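Local coordinates for protein HET-C2 (Podospora anserina, PDB 3KV0) that probably carries glycolipids between membranes, as a fungal member of the all-helical glycolipid transfer protein (GLTP) family, at residues 48-51 and 52-55; 114-117 and 118-122; 182-185 and 186-189. All coordinates share one frame; numbering follows the deposited sequence.

Contact 1 of 3, residues 48-51 and 52-55; sequences SLTT and MFDV
M52 gives its backbone N-H to a carbonyl three residues back, M52 N to L49 O being 2.9 Å, whereas S48 O, its acceptor in a regular alpha helix, stands 4.1 Å from M52 N. F53 N does the same with T50 O at 3.1 Å and lies 63° out of that carbonyl plane, evidence of a tightened turn. Regular spacing returns only weakly, through V55 N and T51 O. Side chains close over this turn: L49 CD1 lies 4.1 Å from M52 CB, and T50 CB comes within 4.0 Å of F53 CD2 on the ring. T51 then serves the carbonyl that M52 N has left. With OG1 lodged between the backbone N and the carbonyl carbon (chi1 62°), its hydroxyl donates to S48 O over a short 2.5 Å, in the carbonyl plane, and T51 N binds the same oxygen. T50 OG1 is likewise paired with the backbone, at E47 O. Farther out, M68 packs on T50 and F53, while T118 meets L49 and F53 from helix 103-122. The pattern is that of a kink in helix 39-57, with threonine hydroxyls bonded to main-chain carbonyls, inside the helical GLTP fold.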
ATOM      1  N   SER A  48       4.407   7.671  -1.161  1.00 26.59           N
ATOM      2  CA  SER A  48       3.435   8.676  -1.641  1.00 27.42           C
ATOM      3  C   SER A  48       2.008   8.282  -1.233  1.00 26.87           C
ATOM      4  O   SER A  48       1.166   9.136  -0.911  1.00 26.73           O
ATOM      5  CB  SER A  48       3.497   8.853  -3.171  1.00 27.81           C
ATOM      6  OG  SER A  48       4.744   9.435  -3.575  1.00 30.07           O
ATOM      7  N   LEU A  49       1.729   6.989  -1.277  1.00 26.33           N
ATOM      8  CA  LEU A  49       0.399   6.519  -0.944  1.00 25.90           C
ATOM      9  C   LEU A  49       0.073   6.851   0.513  1.00 26.44           C
ATOM     10  O   LEU A  49      -1.084   7.163   0.835  1.00 27.04           O
ATOM     11  CB  LEU A  49       0.253   5.016  -1.202  1.00 25.13           C
ATOM     12  CG  LEU A  49      -1.094   4.388  -0.782  1.00 27.17           C
ATOM     13  CD1 LEU A  49      -2.257   5.277  -1.212  1.00 31.30           C
ATOM     14  CD2 LEU A  49      -1.329   2.999  -1.340  1.00 30.05           C
ATOM     15  N   THR A  50       1.073   6.781   1.392  1.00 26.51           N
ATOM     16  CA  THR A  50       0.831   7.131   2.813  1.00 27.78           C
ATOM     17  C   THR A  50       0.316   8.564   3.016  1.00 30.04           C
ATOM     18  O   THR A  50      -0.314   8.829   4.036  1.00 31.19           O
ATOM     19  CB  THR A  50       2.063   6.852   3.757  1.00 26.91           C
ATOM     20  OG1 THR A  50       3.098   7.830   3.545  1.00 27.47           O
ATOM     21  CG2 THR A  50       2.602   5.506   3.516  1.00 24.05           C
ATOM     22  N   THR A  51       0.527   9.462   2.059  1.00 31.99           N
ATOM     23  CA  THR A  51       0.017  10.835   2.195  1.00 33.86           C
ATOM     24  C   THR A  51      -1.498  10.859   2.091  1.00 34.34           C
ATOM     25  O   THR A  51      -2.147  11.799   2.543  1.00 34.20           O
ATOM     26  CB  THR A  51       0.675  11.827   1.183  1.00 34.67           C
ATOM     27  OG1 THR A  51       0.397  11.445  -0.179  1.00 36.21           O
ATOM     28  CG2 THR A  51       2.203  11.871   1.410  1.00 35.76           C
ATOM     29  N   MET A  52      -2.078   9.796   1.547  1.00 34.53           N
ATOM     30  CA  MET A  52      -3.519   9.699   1.456  1.00 36.02           C
ATOM     31  C   MET A  52      -4.120   9.477   2.859  1.00 35.69           C
ATOM     32  O   MET A  52      -5.244   9.871   3.135  1.00 35.91           O
ATOM     33  CB  MET A  52      -3.893   8.589   0.470  1.00 36.80           C
ATOM     34  CG  MET A  52      -5.316   8.170   0.510  1.00 41.53           C
ATOM     35  SD  MET A  52      -6.152   9.221  -0.612  1.00 51.81           S
ATOM     36  CE  MET A  52      -5.535   8.561  -2.174  1.00 40.31           C
ATOM     37  N   PHE A  53      -3.359   8.866   3.759  1.00 35.75           N
ATOM     38  CA  PHE A  53      -3.809   8.739   5.131  1.00 35.51           C
ATOM     39  C   PHE A  53      -4.031  10.085   5.781  1.00 35.78           C
ATOM     40  O   PHE A  53      -4.932  10.219   6.599  1.00 35.73           O
ATOM     41  CB  PHE A  53      -2.859   7.886   5.945  1.00 35.01           C
ATOM     42  CG  PHE A  53      -2.808   6.474   5.477  1.00 34.21           C
ATOM     43  CD1 PHE A  53      -3.983   5.727   5.354  1.00 33.74           C
ATOM     44  CD2 PHE A  53      -1.611   5.904   5.131  1.00 31.96           C
ATOM     45  CE1 PHE A  53      -3.925   4.416   4.861  1.00 36.59           C
ATOM     46  CE2 PHE A  53      -1.542   4.614   4.655  1.00 35.27           C
ATOM     47  CZ  PHE A  53      -2.691   3.871   4.507  1.00 35.24           C
ATOM     48  N   ASP A  54      -3.237  11.070   5.394  1.00 36.87           N
ATOM     49  CA  ASP A  54      -3.403  12.427   5.916  1.00 38.73           C
ATOM     50  C   ASP A  54      -4.703  13.071   5.437  1.00 40.36           C
ATOM     51  O   ASP A  54      -5.382  13.759   6.207  1.00 40.85           O
ATOM     52  CB  ASP A  54      -2.190  13.255   5.557  1.00 39.00           C
ATOM     53  CG  ASP A  54      -0.932  12.756   6.275  1.00 38.59           C
ATOM     54  OD1 ASP A  54      -1.048  12.277   7.431  1.00 36.19           O
ATOM     55  OD2 ASP A  54       0.144  12.793   5.669  1.00 45.18           O
ATOM     56  N   VAL A  55      -5.058  12.790   4.183  1.00 41.42           N
ATOM     57  CA  VAL A  55      -6.306  13.260   3.575  1.00 42.34           C
ATOM     58  C   VAL A  55      -7.473  12.629   4.297  1.00 42.16           C
ATOM     59  O   VAL A  55      -8.435  13.305   4.620  1.00 44.59           O
ATOM     60  CB  VAL A  55      -6.383  12.885   2.073  1.00 42.12           C
ATOM     61  CG1 VAL A  55      -7.697  13.358   1.461  1.00 44.85           C
ATOM     62  CG2 VAL A  55      -5.228  13.471   1.316  1.00 43.33           C
TER

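Contact 2 of 3, residues 114-117 and 118-122; sequences GLEF and TCIAL
The F117 ring and the E116 carboxylate are the two flat groups; the ring borders the next residue, the carboxylate arm the next turn. T118 N stands oblique to the F117 ring, 3.4 Å from F117 CG, and T118 OG1 is 4.2 Å from F117 CD2; Y140, T143 and L144 also pack on this side chain. E116 runs out fully extended, its CG anti to the backbone N (chi1 -170°), beside I120, which points the same way. E116 CG therefore rests 3.7 Å from I120 CD1, and the same methyl reaches on to the carboxylate, where E116 OE2 is 3.9 Å from I120 CD1. The polar end of the acid is turned to another partner: OE2 is hydrogen-bonded to NZ of the dimethylated lysine at position 199, a pairing that would probably stabilise its negative charge in these buried surroundings. This is the closing part of helix 103-122, a central helix of the GLTP fold, with helix 132-142 against F117 and A121, helix 39-57 against L115 and T118, and helix 181-191 against C119 and L122. G114 O receives two bonds from one residue, T118 N and T118 OG1 each at 3.0 Å, from opposite faces of the carbonyl plane. T118 OG1 lies beside its own backbone N (chi1 -53°), which turns the hydroxyl back along the helix to G114 O. One position on, C119 CB sits 3.2 Å from L115 O.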
ATOM      1  N   GLY A 114      -0.693  -4.043   3.848  1.00 20.76           N
ATOM      2  CA  GLY A 114      -1.161  -2.687   4.041  1.00 19.74           C
ATOM      3  C   GLY A 114      -1.595  -2.023   2.735  1.00 19.43           C
ATOM      4  O   GLY A 114      -2.587  -1.344   2.667  1.00 20.08           O
ATOM      5  N   LEU A 115      -0.824  -2.225   1.692  1.00 19.68           N
ATOM      6  CA  LEU A 115      -1.190  -1.765   0.351  1.00 19.59           C
ATOM      7  C   LEU A 115      -2.509  -2.394  -0.117  1.00 19.06           C
ATOM      8  O   LEU A 115      -3.345  -1.726  -0.661  1.00 19.35           O
ATOM      9  CB  LEU A 115      -0.072  -2.060  -0.656  1.00 18.91           C
ATOM     10  CG  LEU A 115       1.242  -1.310  -0.480  1.00 20.79           C
ATOM     11  CD1 LEU A 115       2.279  -1.833  -1.462  1.00 21.18           C
ATOM     12  CD2 LEU A 115       1.051   0.188  -0.617  1.00 21.11           C
ATOM     13  N   GLU A 116      -2.688  -3.676   0.098  1.00 20.71           N
ATOM     14  CA  GLU A 116      -3.919  -4.353  -0.274  1.00 20.10           C
ATOM     15  C   GLU A 116      -5.113  -3.886   0.543  1.00 20.09           C
ATOM     16  O   GLU A 116      -6.194  -3.685   0.002  1.00 19.97           O
ATOM     17  CB  GLU A 116      -3.776  -5.898  -0.120  1.00 21.08           C
ATOM     18  CG  GLU A 116      -4.982  -6.637  -0.739  1.00 22.76           C
ATOM     19  CD  GLU A 116      -4.867  -8.172  -0.675  1.00 25.74           C
ATOM     20  OE1 GLU A 116      -4.110  -8.670   0.147  1.00 27.52           O
ATOM     21  OE2 GLU A 116      -5.567  -8.859  -1.449  1.00 29.69           O
ATOM     22  N   PHE A 117      -4.943  -3.721   1.843  1.00 20.15           N
ATOM     23  CA  PHE A 117      -5.958  -3.082   2.674  1.00 19.99           C
ATOM     24  C   PHE A 117      -6.410  -1.731   2.100  1.00 20.48           C
ATOM     25  O   PHE A 117      -7.588  -1.464   1.943  1.00 19.47           O
ATOM     26  CB  PHE A 117      -5.343  -2.921   4.076  1.00 20.12           C
ATOM     27  CG  PHE A 117      -6.056  -1.982   4.973  1.00 20.94           C
ATOM     28  CD1 PHE A 117      -7.381  -2.191   5.319  1.00 21.34           C
ATOM     29  CD2 PHE A 117      -5.381  -0.902   5.565  1.00 23.88           C
ATOM     30  CE1 PHE A 117      -8.023  -1.316   6.146  1.00 23.65           C
ATOM     31  CE2 PHE A 117      -6.043  -0.052   6.396  1.00 26.96           C
ATOM     32  CZ  PHE A 117      -7.336  -0.265   6.716  1.00 23.64           C
ATOM     33  N   THR A 118      -5.453  -0.856   1.779  1.00 19.90           N
ATOM     34  CA  THR A 118      -5.790   0.437   1.213  1.00 20.15           C
ATOM     35  C   THR A 118      -6.455   0.317  -0.144  1.00 20.56           C
ATOM     36  O   THR A 118      -7.427   0.999  -0.428  1.00 20.66           O
ATOM     37  CB  THR A 118      -4.534   1.295   1.087  1.00 19.70           C
ATOM     38  OG1 THR A 118      -3.883   1.329   2.361  1.00 20.97           O
ATOM     39  CG2 THR A 118      -4.875   2.700   0.652  1.00 22.04           C
ATOM     40  N   CYS A 119      -5.895  -0.526  -0.991  1.00 21.71           N
ATOM     41  CA  CYS A 119      -6.383  -0.728  -2.372  1.00 22.56           C
ATOM     42  C   CYS A 119      -7.829  -1.249  -2.397  1.00 22.61           C
ATOM     43  O   CYS A 119      -8.705  -0.679  -3.078  1.00 23.58           O
ATOM     44  CB  CYS A 119      -5.491  -1.716  -3.079  1.00 23.18           C
ATOM     45  SG  CYS A 119      -5.951  -1.816  -4.887  1.00 27.80           S
ATOM     46  N   ILE A 120      -8.093  -2.273  -1.597  1.00 22.35           N
ATOM     47  CA  ILE A 120      -9.455  -2.869  -1.539  1.00 22.97           C
ATOM     48  C   ILE A 120     -10.455  -1.863  -1.006  1.00 23.46           C
ATOM     49  O   ILE A 120     -11.578  -1.701  -1.526  1.00 22.83           O
ATOM     50  CB  ILE A 120      -9.451  -4.134  -0.690  1.00 23.36           C
ATOM     51  CG1 ILE A 120      -8.744  -5.258  -1.482  1.00 23.85           C
ATOM     52  CG2 ILE A 120     -10.913  -4.575  -0.321  1.00 23.42           C
ATOM     53  CD1 ILE A 120      -8.644  -6.575  -0.754  1.00 24.67           C
ATOM     54  N   ALA A 121     -10.073  -1.181   0.084  1.00 23.29           N
ATOM     55  CA  ALA A 121     -10.928  -0.186   0.668  1.00 23.27           C
ATOM     56  C   ALA A 121     -11.333   0.926  -0.314  1.00 24.64           C
ATOM     57  O   ALA A 121     -12.530   1.220  -0.476  1.00 25.40           O
ATOM     58  CB  ALA A 121     -10.258   0.434   1.907  1.00 23.22           C
ATOM     59  N   LEU A 122     -10.352   1.546  -0.953  1.00 24.16           N
ATOM     60  CA  LEU A 122     -10.654   2.624  -1.894  1.00 25.00           C
ATOM     61  C   LEU A 122     -11.422   2.130  -3.138  1.00 24.67           C
ATOM     62  O   LEU A 122     -12.294   2.849  -3.618  1.00 27.37           O
ATOM     63  CB  LEU A 122      -9.397   3.401  -2.250  1.00 24.64           C
ATOM     64  CG  LEU A 122      -8.794   4.188  -1.053  1.00 26.49           C
ATOM     65  CD1 LEU A 122      -7.414   4.825  -1.385  1.00 25.96           C
ATOM     66  CD2 LEU A 122      -9.767   5.243  -0.497  1.00 25.84           C
TER

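Contact 3 of 3, residues 182-185 and 186-189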
ATOM      1  N   GLU A 182     -11.632   9.074 -12.603  1.00 42.09           N
ATOM      2  CA  GLU A 182     -10.890   8.375 -13.636  1.00 40.64           C
ATOM      3  C   GLU A 182      -9.434   8.180 -13.235  1.00 38.40           C
ATOM      4  O   GLU A 182      -8.873   7.114 -13.454  1.00 37.26           O
ATOM      5  CB  GLU A 182     -10.959   9.125 -14.979  1.00 41.79           C
ATOM      6  CG  GLU A 182     -12.362   9.115 -15.585  1.00 46.27           C
ATOM      7  CD  GLU A 182     -12.396   9.588 -17.038  1.00 53.41           C
ATOM      8  OE1 GLU A 182     -12.585  10.806 -17.276  1.00 56.87           O
ATOM      9  OE2 GLU A 182     -12.221   8.719 -17.935  1.00 55.42           O
ATOM     10  N   GLU A 183      -8.839   9.206 -12.633  1.00 35.91           N
ATOM     11  CA  GLU A 183      -7.436   9.156 -12.251  1.00 35.09           C
ATOM     12  C   GLU A 183      -7.213   8.195 -11.056  1.00 32.93           C
ATOM     13  O   GLU A 183      -6.292   7.426 -11.075  1.00 32.05           O
ATOM     14  CB  GLU A 183      -6.940  10.558 -11.913  1.00 35.50           C
ATOM     15  CG  GLU A 183      -5.484  10.629 -11.417  1.00 39.70           C
ATOM     16  CD  GLU A 183      -5.023  12.081 -11.192  1.00 45.36           C
ATOM     17  OE1 GLU A 183      -5.792  12.870 -10.562  1.00 44.10           O
ATOM     18  OE2 GLU A 183      -3.894  12.409 -11.649  1.00 47.07           O
ATOM     19  N   LEU A 184      -8.105   8.218 -10.081  1.00 32.15           N
ATOM     20  CA  LEU A 184      -8.025   7.299  -8.937  1.00 31.51           C
ATOM     21  C   LEU A 184      -8.269   5.847  -9.364  1.00 31.25           C
ATOM     22  O   LEU A 184      -7.576   4.951  -8.914  1.00 28.99           O
ATOM     23  CB  LEU A 184      -8.980   7.750  -7.838  1.00 31.48           C
ATOM     24  CG  LEU A 184      -8.940   6.928  -6.554  1.00 32.39           C
ATOM     25  CD1 LEU A 184      -7.516   6.970  -5.987  1.00 29.63           C
ATOM     26  CD2 LEU A 184      -9.960   7.425  -5.541  1.00 30.70           C
ATOM     27  N   ARG A 185      -9.226   5.597 -10.282  1.00 31.58           N
ATOM     28  CA  ARG A 185      -9.361   4.245 -10.829  1.00 31.22           C
ATOM     29  C   ARG A 185      -8.100   3.722 -11.503  1.00 30.01           C
ATOM     30  O   ARG A 185      -7.696   2.590 -11.266  1.00 29.50           O
ATOM     31  CB  ARG A 185     -10.539   4.150 -11.834  1.00 31.82           C
ATOM     32  CG  ARG A 185     -11.917   4.417 -11.242  1.00 35.49           C
ATOM     33  CD  ARG A 185     -13.077   4.067 -12.240  1.00 42.41           C
ATOM     34  NE  ARG A 185     -14.367   4.291 -11.578  1.00 46.83           N
ATOM     35  CZ  ARG A 185     -15.056   3.384 -10.882  1.00 51.72           C
ATOM     36  NH1 ARG A 185     -14.635   2.120 -10.752  1.00 54.72           N
ATOM     37  NH2 ARG A 185     -16.200   3.742 -10.304  1.00 54.07           N
ATOM     38  N   GLU A 186      -7.489   4.525 -12.372  1.00 29.53           N
ATOM     39  CA  GLU A 186      -6.257   4.143 -13.026  1.00 28.27           C
ATOM     40  C   GLU A 186      -5.175   3.813 -11.977  1.00 26.76           C
ATOM     41  O   GLU A 186      -4.446   2.812 -12.089  1.00 25.77           O
ATOM     42  CB  GLU A 186      -5.779   5.310 -13.896  1.00 28.52           C
ATOM     43  CG  GLU A 186      -4.598   4.988 -14.702  1.00 31.67           C
ATOM     44  CD  GLU A 186      -4.048   6.204 -15.399  1.00 33.72           C
ATOM     45  OE1 GLU A 186      -4.163   7.348 -14.881  1.00 41.32           O
ATOM     46  OE2 GLU A 186      -3.502   6.005 -16.459  1.00 34.61           O
ATOM     47  N   TYR A 187      -5.106   4.649 -10.949  1.00 25.90           N
ATOM     48  CA  TYR A 187      -4.141   4.443  -9.841  1.00 24.96           C
ATOM     49  C   TYR A 187      -4.391   3.110  -9.115  1.00 23.56           C
ATOM     50  O   TYR A 187      -3.486   2.319  -8.972  1.00 22.81           O
ATOM     51  CB  TYR A 187      -4.232   5.599  -8.889  1.00 24.80           C
ATOM     52  CG  TYR A 187      -3.290   5.564  -7.710  1.00 25.85           C
ATOM     53  CD1 TYR A 187      -2.016   6.110  -7.782  1.00 27.50           C
ATOM     54  CD2 TYR A 187      -3.703   5.030  -6.487  1.00 25.91           C
ATOM     55  CE1 TYR A 187      -1.175   6.120  -6.684  1.00 27.90           C
ATOM     56  CE2 TYR A 187      -2.838   5.050  -5.375  1.00 23.71           C
ATOM     57  CZ  TYR A 187      -1.597   5.586  -5.476  1.00 25.19           C
ATOM     58  OH  TYR A 187      -0.735   5.589  -4.361  1.00 26.12           O
ATOM     59  N   LEU A 188      -5.632   2.859  -8.752  1.00 24.57           N
ATOM     60  CA  LEU A 188      -6.009   1.634  -8.022  1.00 25.09           C
ATOM     61  C   LEU A 188      -5.834   0.366  -8.855  1.00 23.94           C
ATOM     62  O   LEU A 188      -5.372  -0.690  -8.363  1.00 22.68           O
ATOM     63  CB  LEU A 188      -7.444   1.771  -7.491  1.00 25.54           C
ATOM     64  CG  LEU A 188      -7.602   2.874  -6.421  1.00 26.91           C
ATOM     65  CD1 LEU A 188      -9.045   3.100  -6.147  1.00 25.09           C
ATOM     66  CD2 LEU A 188      -6.805   2.514  -5.099  1.00 26.35           C
ATOM     67  N   VAL A 189      -6.157   0.451 -10.151  1.00 24.98           N
ATOM     68  CA  VAL A 189      -5.864  -0.668 -11.025  1.00 24.89           C
ATOM     69  C   VAL A 189      -4.396  -1.009 -11.040  1.00 24.44           C
ATOM     70  O   VAL A 189      -4.054  -2.189 -10.959  1.00 24.08           O
ATOM     71  CB  VAL A 189      -6.382  -0.425 -12.465  1.00 26.23           C
ATOM     72  CG1 VAL A 189      -5.875  -1.473 -13.376  1.00 27.18           C
ATOM     73  CG2 VAL A 189      -7.900  -0.358 -12.447  1.00 28.18           C
TER
HETATM   74  O   HOH W   1      -3.813   7.940 -12.053  1.00 33.47           O
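L188 lies one helical turn beyond L184 and folds back over it. Its CB is 3.5 Å from L184 O, the carbonyl that also accepts the L188 backbone N-H. CG comes nearer, with L188 CG to L184 O 3.2 Å, because chi1 of -66° sets it beside the backbone N and opposite its own carbonyl carbon. At the tip, the CD1 methyl meets the branch point of the other leucine, L188 CD1 to L184 CG being 3.9 Å, as the two chains cross at a slant. An alanine at L188 would probably open a gap beside the L184 branch, leaving L184 CG and CD1 without their leucine neighbour. L184 CD1 also approaches the Y187 ring, 4.3 Å from Y187 CD2, and that ring meets F20 with planes about 60° apart. On the acidic flank a water donates twice, to E183 O at 2.7 Å and to E186 OE1 at 2.9 Å, while E183 OE1 is paired with T15 OG1. E183 OE2 and E186 OE1 stay 6.0 Å apart, so any repulsion is likely to be modest. The chemistry is that of an amphipathic helix, with leucines and tyrosine buried and E182, R185 and E186 exposed.

Overall arrangement
Contacts 1, 2 and 3 follow one another along the chain, each on its own helix, and meet in the interior. Contacts 1 and 2, with centres about 12 Å apart, interlock most: F53 CZ is 3.5 Å from T118 OG1, L49 CD2 is 3.8 Å from L115 CD2, and M52 CE lies near L122 CD1. Contact 3 touches both through Y187 and L188. Its Y187 OH comes 3.4 Å from L49 CB of contact 1, and L188 CD1 packs 3.9 Å from L122 CB of contact 2, where C119 SG also nears L188 O. L49 thus touches both other contacts, consistent with a shared core in this lipid-transfer fold.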